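Local atomic coordinates of beta-xylosidase (Uncultured organism, PDB entry 4MLG), a protein that probably hydrolyses beta-1,4-linked xylo-oligosaccharides, releasing xylose from their non-reducing ends, as a five-bladed beta-propeller enzyme of glycoside hydrolase family 43. Residues Asp87-Asn92 and Glu190-Phe195; His244-Ala249 and Gly262-Pro267. All coordinates share one frame; numbering follows the deposited sequence.

The two contacts show how the chemistry of a contact differs with its place in a beta-propeller. Interaction 1 is a tertiary contact between distant parts of the chain: the outer end of strand 81-91 meets the loop between strands 184-188 and 200-205, largely through side chains, near the surface. Interaction 2 is local, pairing the neighbouring strands 246-251 and 258-265 of one hairpin, mainly by backbone bonds flanked by more deeply buried apolar side chains. It covers about twice the area, 547 Å² against 270 Å². The contacts share no element; the centres of interactions 1 and 2 lie about 29 Å apart, on opposite sides of the chain's centre.

Interaction 1 (Asp87-Asn92 and Glu190-Phe195); sequences DVAFRN and EDMLEF
R91 reaches across to E190 and M192 and meets the two in different ways. Its chain runs extended from CG to NE, with CG turned away from the backbone N (chi1 -171°), and carries the guanidinium out from the side of the strand's last residue to the loop that follows strand 184-188. There E190 lies over one face of the flat group: its CA stands 3.6 Å above the plane, offset toward the rim, and its CG is 3.4 Å from R91 NH2. The two side chains cross at about a right angle, with the guanidinium and carboxylate planes 44° apart. E190 OE2 stays 4.1 Å from R91 NH2, beyond a salt bridge. M192 instead comes to the guanidinium edge, where R91 NH1 gives a weak hydrogen bond to M192 SD at 3.5 Å. The methionine already points at the strand; bends at its second and third torsions set M192 CE 4.3 Å from A89 CB. Y147 of strand 147-151 also packs against A89, R91 and M192. N92 makes the firmer polar link. Its ND2 donates to E190 O at 2.9 Å, with the acceptor in the amide plane and the donor tilted 28° from the carbonyl plane. Were R91 replaced by an alanine, M192 SD would probably lose this donor, and E190 CA and CG the flat group they lie over. The strand end and the loop are therefore joined by one amide-to-carbonyl bond, a weak N-H...S bond and van der Waals contact over a guanidinium face, with charge attraction probably only an addition.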
ATOM      1  N   ASP A  87      15.453  -9.435  -8.604  1.00 59.69           N
ATOM      2  CA  ASP A  87      16.560 -10.292  -8.181  1.00 59.79           C
ATOM      3  C   ASP A  87      16.048 -11.690  -7.831  1.00 59.73           C
ATOM      4  O   ASP A  87      14.874 -11.862  -7.494  1.00 58.80           O
ATOM      5  CB  ASP A  87      17.308  -9.672  -6.995  1.00 59.66           C
ATOM      6  CG  ASP A  87      18.620 -10.378  -6.694  1.00 61.84           C
ATOM      7  OD1 ASP A  87      19.079 -11.171  -7.542  1.00 63.17           O
ATOM      8  OD2 ASP A  87      19.200 -10.133  -5.613  1.00 62.28           O
ATOM      9  N   VAL A  88      16.928 -12.684  -7.918  1.00 60.35           N
ATOM     10  CA  VAL A  88      16.539 -14.080  -7.727  1.00 61.43           C
ATOM     11  C   VAL A  88      17.402 -14.764  -6.666  1.00 62.86           C
ATOM     12  O   VAL A  88      18.601 -14.505  -6.572  1.00 63.49           O
ATOM     13  CB  VAL A  88      16.632 -14.862  -9.058  1.00 62.08           C
ATOM     14  CG1 VAL A  88      16.259 -16.325  -8.863  1.00 63.22           C
ATOM     15  CG2 VAL A  88      15.742 -14.224 -10.112  1.00 61.45           C
ATOM     16  N   ALA A  89      16.787 -15.628  -5.862  1.00 62.97           N
ATOM     17  CA  ALA A  89      17.512 -16.402  -4.861  1.00 62.94           C
ATOM     18  C   ALA A  89      17.098 -17.869  -4.887  1.00 64.02           C
ATOM     19  O   ALA A  89      15.940 -18.191  -5.155  1.00 64.55           O
ATOM     20  CB  ALA A  89      17.289 -15.821  -3.481  1.00 62.01           C
ATOM     21  N   PHE A  90      18.046 -18.754  -4.600  1.00 65.19           N
ATOM     22  CA  PHE A  90      17.772 -20.187  -4.575  1.00 66.48           C
ATOM     23  C   PHE A  90      17.706 -20.713  -3.145  1.00 67.28           C
ATOM     24  O   PHE A  90      18.676 -20.617  -2.393  1.00 68.24           O
ATOM     25  CB  PHE A  90      18.836 -20.950  -5.367  1.00 67.35           C
ATOM     26  CG  PHE A  90      18.657 -22.440  -5.341  1.00 69.01           C
ATOM     27  CD1 PHE A  90      17.616 -23.037  -6.033  1.00 69.81           C
ATOM     28  CD2 PHE A  90      19.528 -23.245  -4.626  1.00 70.93           C
ATOM     29  CE1 PHE A  90      17.446 -24.411  -6.013  1.00 71.75           C
ATOM     30  CE2 PHE A  90      19.364 -24.619  -4.600  1.00 73.13           C
ATOM     31  CZ  PHE A  90      18.321 -25.202  -5.296  1.00 73.30           C
ATOM     32  N   ARG A  91      16.554 -21.265  -2.776  1.00 67.09           N
ATOM     33  CA  ARG A  91      16.368 -21.838  -1.449  1.00 68.24           C
ATOM     34  C   ARG A  91      15.275 -22.903  -1.472  1.00 71.11           C
ATOM     35  O   ARG A  91      14.299 -22.783  -2.217  1.00 70.53           O
ATOM     36  CB  ARG A  91      16.021 -20.745  -0.435  1.00 65.28           C
ATOM     37  CG  ARG A  91      16.016 -21.211   1.015  1.00 64.57           C
ATOM     38  CD  ARG A  91      15.732 -20.058   1.966  1.00 62.42           C
ATOM     39  NE  ARG A  91      15.938 -20.426   3.364  1.00 62.85           N
ATOM     40  CZ  ARG A  91      15.864 -19.571   4.380  1.00 62.13           C
ATOM     41  NH1 ARG A  91      15.590 -18.294   4.156  1.00 60.44           N
ATOM     42  NH2 ARG A  91      16.064 -19.992   5.622  1.00 63.60           N
ATOM     43  N   ASN A  92      15.456 -23.944  -0.662  1.00 73.61           N
ATOM     44  CA  ASN A  92      14.485 -25.030  -0.544  1.00 75.73           C
ATOM     45  C   ASN A  92      14.242 -25.756  -1.864  1.00 75.82           C
ATOM     46  O   ASN A  92      13.152 -26.274  -2.104  1.00 75.16           O
ATOM     47  CB  ASN A  92      13.158 -24.515   0.025  1.00 77.18           C
ATOM     48  CG  ASN A  92      13.341 -23.726   1.305  1.00 79.51           C
ATOM     49  OD1 ASN A  92      14.097 -24.125   2.192  1.00 81.17           O
ATOM     50  ND2 ASN A  92      12.652 -22.596   1.407  1.00 78.47           N
ATOM     51  N   GLU A 190      11.823 -18.509   6.203  1.00 68.33           N
ATOM     52  CA  GLU A 190      12.294 -19.661   5.436  1.00 71.72           C
ATOM     53  C   GLU A 190      11.501 -19.970   4.162  1.00 71.07           C
ATOM     54  O   GLU A 190      12.072 -20.427   3.171  1.00 70.02           O
ATOM     55  CB  GLU A 190      12.386 -20.903   6.326  1.00 76.64           C
ATOM     56  CG  GLU A 190      13.278 -21.998   5.757  1.00 80.48           C
ATOM     57  CD  GLU A 190      13.716 -22.999   6.807  1.00 85.57           C
ATOM     58  OE1 GLU A 190      13.103 -23.029   7.895  1.00 87.37           O
ATOM     59  OE2 GLU A 190      14.678 -23.753   6.547  1.00 87.46           O
ATOM     60  N   ASP A 191      10.195 -19.722   4.178  1.00 72.37           N
ATOM     61  CA  ASP A 191       9.373 -20.005   3.003  1.00 73.14           C
ATOM     62  C   ASP A 191       9.548 -18.942   1.917  1.00 69.82           C
ATOM     63  O   ASP A 191       9.004 -19.066   0.820  1.00 69.38           O
ATOM     64  CB  ASP A 191       7.897 -20.180   3.379  1.00 76.48           C
ATOM     65  CG  ASP A 191       7.243 -18.886   3.824  1.00 78.12           C
ATOM     66  OD1 ASP A 191       7.970 -17.947   4.204  1.00 78.26           O
ATOM     67  OD2 ASP A 191       5.997 -18.810   3.800  1.00 78.89           O
ATOM     68  N   MET A 192      10.304 -17.898   2.249  1.00 67.47           N
ATOM     69  CA  MET A 192      10.696 -16.857   1.297  1.00 64.79           C
ATOM     70  C   MET A 192       9.518 -16.096   0.692  1.00 61.54           C
ATOM     71  O   MET A 192       9.634 -15.528  -0.392  1.00 60.12           O
ATOM     72  CB  MET A 192      11.570 -17.449   0.185  1.00 64.74           C
ATOM     73  CG  MET A 192      12.839 -18.117   0.687  1.00 65.23           C
ATOM     74  SD  MET A 192      14.022 -16.948   1.379  1.00 60.11           S
ATOM     75  CE  MET A 192      14.704 -16.225  -0.111  1.00 52.00           C
ATOM     76  N   LEU A 193       8.391 -16.076   1.398  1.00 60.23           N
ATOM     77  CA  LEU A 193       7.198 -15.398   0.902  1.00 56.89           C
ATOM     78  C   LEU A 193       6.937 -14.090   1.642  1.00 56.18           C
ATOM     79  O   LEU A 193       6.290 -13.187   1.112  1.00 54.97           O
ATOM     80  CB  LEU A 193       5.976 -16.311   1.011  1.00 55.97           C
ATOM     81  CG  LEU A 193       6.051 -17.641   0.260  1.00 54.94           C
ATOM     82  CD1 LEU A 193       4.742 -18.404   0.391  1.00 53.99           C
ATOM     83  CD2 LEU A 193       6.404 -17.416  -1.202  1.00 53.30           C
ATOM     84  N   GLU A 194       7.434 -13.996   2.872  1.00 57.12           N
ATOM     85  CA  GLU A 194       7.220 -12.807   3.690  1.00 57.24           C
ATOM     86  C   GLU A 194       8.479 -12.407   4.447  1.00 56.84           C
ATOM     87  O   GLU A 194       9.453 -13.160   4.493  1.00 57.11           O
ATOM     88  CB  GLU A 194       6.078 -13.032   4.687  1.00 59.79           C
ATOM     89  CG  GLU A 194       4.718 -13.286   4.054  1.00 62.51           C
ATOM     90  CD  GLU A 194       4.173 -12.078   3.315  1.00 63.44           C
ATOM     91  OE1 GLU A 194       4.669 -10.955   3.550  1.00 61.94           O
ATOM     92  OE2 GLU A 194       3.243 -12.251   2.500  1.00 64.98           O
ATOM     93  N   PHE A 195       8.450 -11.216   5.037  1.00 56.60           N
ATOM     94  CA  PHE A 195       9.539 -10.751   5.886  1.00 57.41           C
ATOM     95  C   PHE A 195       9.497 -11.497   7.215  1.00 61.28           C
ATOM     96  O   PHE A 195       8.424 -11.855   7.697  1.00 63.88           O
ATOM     97  CB  PHE A 195       9.426  -9.244   6.135  1.00 55.86           C
ATOM     98  CG  PHE A 195       9.600  -8.403   4.900  1.00 54.07           C
ATOM     99  CD1 PHE A 195      10.221  -8.916   3.769  1.00 53.65           C
ATOM    100  CD2 PHE A 195       9.146  -7.093   4.871  1.00 53.72           C
ATOM    101  CE1 PHE A 195      10.380  -8.137   2.629  1.00 52.08           C
ATOM    102  CE2 PHE A 195       9.302  -6.310   3.738  1.00 51.58           C
ATOM    103  CZ  PHE A 195       9.919  -6.832   2.616  1.00 50.54           C
TER

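Interaction 2 (His244-Ala249 and Gly262-Pro267); sequences HLICYA and GVILTP
I246 pairs with both I264 and L265, the signature of a classic beta bulge, here set in the antiparallel hairpin of strands 246-251 and 258-265 in the propeller. The backbone bonds centre on I246. Its N donates to L265 O at 3.1 Å. Its O accepts twice: I264 N approaches nearly along the C=O axis at 2.6 Å, while L265 N uses a lone pair in the carbonyl plane at 3.2 Å. The extra residue shifts the register by one, so that C247 pairs with V263 and Y248 with G262, whose O receives a weak bond from Y248 N. The chain also turns a corner at I264.

Apolar contacts follow the pairing. I246 and L265 lie side by side, pointing the same way, with their CB atoms 3.7 Å apart. Y248 and I264 instead cross at about a right angle. The first torsion of the tyrosine (chi1 78°) sets CG between the backbone N and the carbonyl carbon, and this brings Y248 CD2 to 3.5 Å from I264 CG1; beyond the ring, Y248 OH is hydrogen-bonded to I316 N. On the side of the sheet carrying C247 and V263, SG packs against the valine CG2. Further along, L245 CD2 rests 3.6 Å from P267 CD, the two side chains running alongside each other.

Where regular pairing gives out, contacts of other kinds take over. A water lies within hydrogen-bonding distance of H244 O and T266 O, though it has more acceptors near it than protons to give. Proline has no N-H to offer; besides the water, H244 O is met by the CA-H of P267, with P267 CA 3.2 Å from H244 O.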
ATOM      1  N   HIS A 244      25.800   9.610 -11.201  1.00 54.35           N
ATOM      2  CA  HIS A 244      26.073   8.537 -12.157  1.00 57.52           C
ATOM      3  C   HIS A 244      27.233   7.624 -11.754  1.00 60.14           C
ATOM      4  O   HIS A 244      28.007   7.185 -12.603  1.00 60.90           O
ATOM      5  CB  HIS A 244      26.328   9.122 -13.554  1.00 59.01           C
ATOM      6  CG  HIS A 244      25.355  10.190 -13.951  1.00 59.95           C
ATOM      7  ND1 HIS A 244      25.432  11.481 -13.477  1.00 60.73           N
ATOM      8  CD2 HIS A 244      24.287  10.158 -14.783  1.00 60.72           C
ATOM      9  CE1 HIS A 244      24.451  12.198 -13.995  1.00 61.64           C
ATOM     10  NE2 HIS A 244      23.742  11.419 -14.791  1.00 61.64           N
ATOM     11  N   LEU A 245      27.347   7.334 -10.461  1.00 60.41           N
ATOM     12  CA  LEU A 245      28.437   6.500  -9.965  1.00 59.33           C
ATOM     13  C   LEU A 245      27.934   5.181  -9.395  1.00 59.96           C
ATOM     14  O   LEU A 245      26.822   5.100  -8.873  1.00 61.13           O
ATOM     15  CB  LEU A 245      29.222   7.233  -8.877  1.00 57.90           C
ATOM     16  CG  LEU A 245      29.774   8.620  -9.187  1.00 56.89           C
ATOM     17  CD1 LEU A 245      30.299   9.264  -7.917  1.00 55.63           C
ATOM     18  CD2 LEU A 245      30.867   8.534 -10.233  1.00 58.67           C
ATOM     19  N   ILE A 246      28.764   4.149  -9.498  1.00 59.73           N
ATOM     20  CA  ILE A 246      28.541   2.914  -8.761  1.00 59.36           C
ATOM     21  C   ILE A 246      29.607   2.810  -7.676  1.00 59.96           C
ATOM     22  O   ILE A 246      30.749   2.436  -7.946  1.00 60.92           O
ATOM     23  CB  ILE A 246      28.593   1.671  -9.672  1.00 59.49           C
ATOM     24  CG1 ILE A 246      27.451   1.709 -10.688  1.00 58.53           C
ATOM     25  CG2 ILE A 246      28.498   0.393  -8.847  1.00 58.85           C
ATOM     26  CD1 ILE A 246      26.078   1.525 -10.072  1.00 57.78           C
ATOM     27  N   CYS A 247      29.233   3.166  -6.451  1.00 58.82           N
ATOM     28  CA  CYS A 247      30.166   3.149  -5.333  1.00 59.64           C
ATOM     29  C   CYS A 247      30.061   1.838  -4.566  1.00 60.31           C
ATOM     30  O   CYS A 247      29.254   0.974  -4.911  1.00 61.54           O
ATOM     31  CB  CYS A 247      29.904   4.331  -4.399  1.00 59.52           C
ATOM     32  SG  CYS A 247      30.153   5.954  -5.160  1.00 54.16           S
ATOM     33  N   TYR A 248      30.881   1.688  -3.531  1.00 59.69           N
ATOM     34  CA  TYR A 248      30.820   0.496  -2.694  1.00 59.26           C
ATOM     35  C   TYR A 248      31.323   0.760  -1.281  1.00 59.06           C
ATOM     36  O   TYR A 248      32.159   1.638  -1.058  1.00 58.89           O
ATOM     37  CB  TYR A 248      31.598  -0.660  -3.329  1.00 59.47           C
ATOM     38  CG  TYR A 248      33.098  -0.577  -3.156  1.00 60.05           C
ATOM     39  CD1 TYR A 248      33.754  -1.369  -2.221  1.00 61.01           C
ATOM     40  CD2 TYR A 248      33.858   0.289  -3.929  1.00 60.27           C
ATOM     41  CE1 TYR A 248      35.125  -1.299  -2.062  1.00 62.63           C
ATOM     42  CE2 TYR A 248      35.229   0.367  -3.776  1.00 62.05           C
ATOM     43  CZ  TYR A 248      35.857  -0.430  -2.841  1.00 63.17           C
ATOM     44  OH  TYR A 248      37.223  -0.356  -2.685  1.00 64.44           O
ATOM     45  N   ALA A 249      30.801  -0.008  -0.330  1.00 58.01           N
ATOM     46  CA  ALA A 249      31.198   0.107   1.065  1.00 57.07           C
ATOM     47  C   ALA A 249      31.537  -1.271   1.625  1.00 57.01           C
ATOM     48  O   ALA A 249      31.294  -2.287   0.973  1.00 57.25           O
ATOM     49  CB  ALA A 249      30.090   0.756   1.874  1.00 56.33           C
ATOM     50  N   GLY A 262      35.064   3.597  -2.049  1.00 58.85           N
ATOM     51  CA  GLY A 262      35.414   4.272  -3.284  1.00 58.67           C
ATOM     52  C   GLY A 262      34.405   4.117  -4.406  1.00 57.01           C
ATOM     53  O   GLY A 262      33.210   3.938  -4.169  1.00 55.19           O
ATOM     54  N   VAL A 263      34.899   4.192  -5.637  1.00 57.11           N
ATOM     55  CA  VAL A 263      34.050   4.122  -6.819  1.00 54.25           C
ATOM     56  C   VAL A 263      34.388   2.892  -7.655  1.00 54.27           C
ATOM     57  O   VAL A 263      35.549   2.661  -7.988  1.00 55.71           O
ATOM     58  CB  VAL A 263      34.211   5.384  -7.693  1.00 53.61           C
ATOM     59  CG1 VAL A 263      33.388   5.270  -8.971  1.00 53.10           C
ATOM     60  CG2 VAL A 263      33.822   6.628  -6.909  1.00 52.85           C
ATOM     61  N   ILE A 264      33.373   2.102  -7.989  1.00 54.19           N
ATOM     62  CA  ILE A 264      33.569   0.943  -8.851  1.00 55.45           C
ATOM     63  C   ILE A 264      33.451   1.344 -10.317  1.00 58.20           C
ATOM     64  O   ILE A 264      34.262   0.936 -11.149  1.00 58.97           O
ATOM     65  CB  ILE A 264      32.545  -0.172  -8.557  1.00 52.37           C
ATOM     66  CG1 ILE A 264      32.618  -0.602  -7.092  1.00 51.63           C
ATOM     67  CG2 ILE A 264      32.776  -1.370  -9.464  1.00 52.08           C
ATOM     68  CD1 ILE A 264      31.711  -1.771  -6.761  1.00 51.36           C
ATOM     69  N   LEU A 265      32.441   2.153 -10.623  1.00 59.62           N
ATOM     70  CA  LEU A 265      32.163   2.541 -12.001  1.00 61.30           C
ATOM     71  C   LEU A 265      31.946   4.045 -12.160  1.00 61.92           C
ATOM     72  O   LEU A 265      31.080   4.632 -11.512  1.00 62.14           O
ATOM     73  CB  LEU A 265      30.941   1.782 -12.525  1.00 61.66           C
ATOM     74  CG  LEU A 265      30.652   1.910 -14.021  1.00 62.81           C
ATOM     75  CD1 LEU A 265      31.779   1.287 -14.829  1.00 64.94           C
ATOM     76  CD2 LEU A 265      29.316   1.271 -14.372  1.00 61.39           C
ATOM     77  N   THR A 266      32.743   4.658 -13.031  1.00 62.59           N
ATOM     78  CA  THR A 266      32.585   6.064 -13.393  1.00 62.09           C
ATOM     79  C   THR A 266      31.347   6.208 -14.287  1.00 59.41           C
ATOM     80  O   THR A 266      30.850   5.203 -14.797  1.00 59.43           O
ATOM     81  CB  THR A 266      33.840   6.575 -14.130  1.00 64.45           C
ATOM     82  OG1 THR A 266      34.059   5.792 -15.309  1.00 66.89           O
ATOM     83  CG2 THR A 266      35.061   6.479 -13.228  1.00 65.46           C
ATOM     84  N   PRO A 267      30.833   7.444 -14.463  1.00 57.03           N
ATOM     85  CA  PRO A 267      29.634   7.664 -15.284  1.00 55.05           C
ATOM     86  C   PRO A 267      29.660   6.986 -16.651  1.00 55.07           C
ATOM     87  O   PRO A 267      30.701   6.938 -17.304  1.00 56.46           O
ATOM     88  CB  PRO A 267      29.614   9.182 -15.453  1.00 54.86           C
ATOM     89  CG  PRO A 267      30.189   9.684 -14.186  1.00 55.14           C
ATOM     90  CD  PRO A 267      31.254   8.689 -13.790  1.00 56.60           C
TER
HETATM   91  O   HOH W   1      28.342   4.740 -13.358  1.00 61.73           O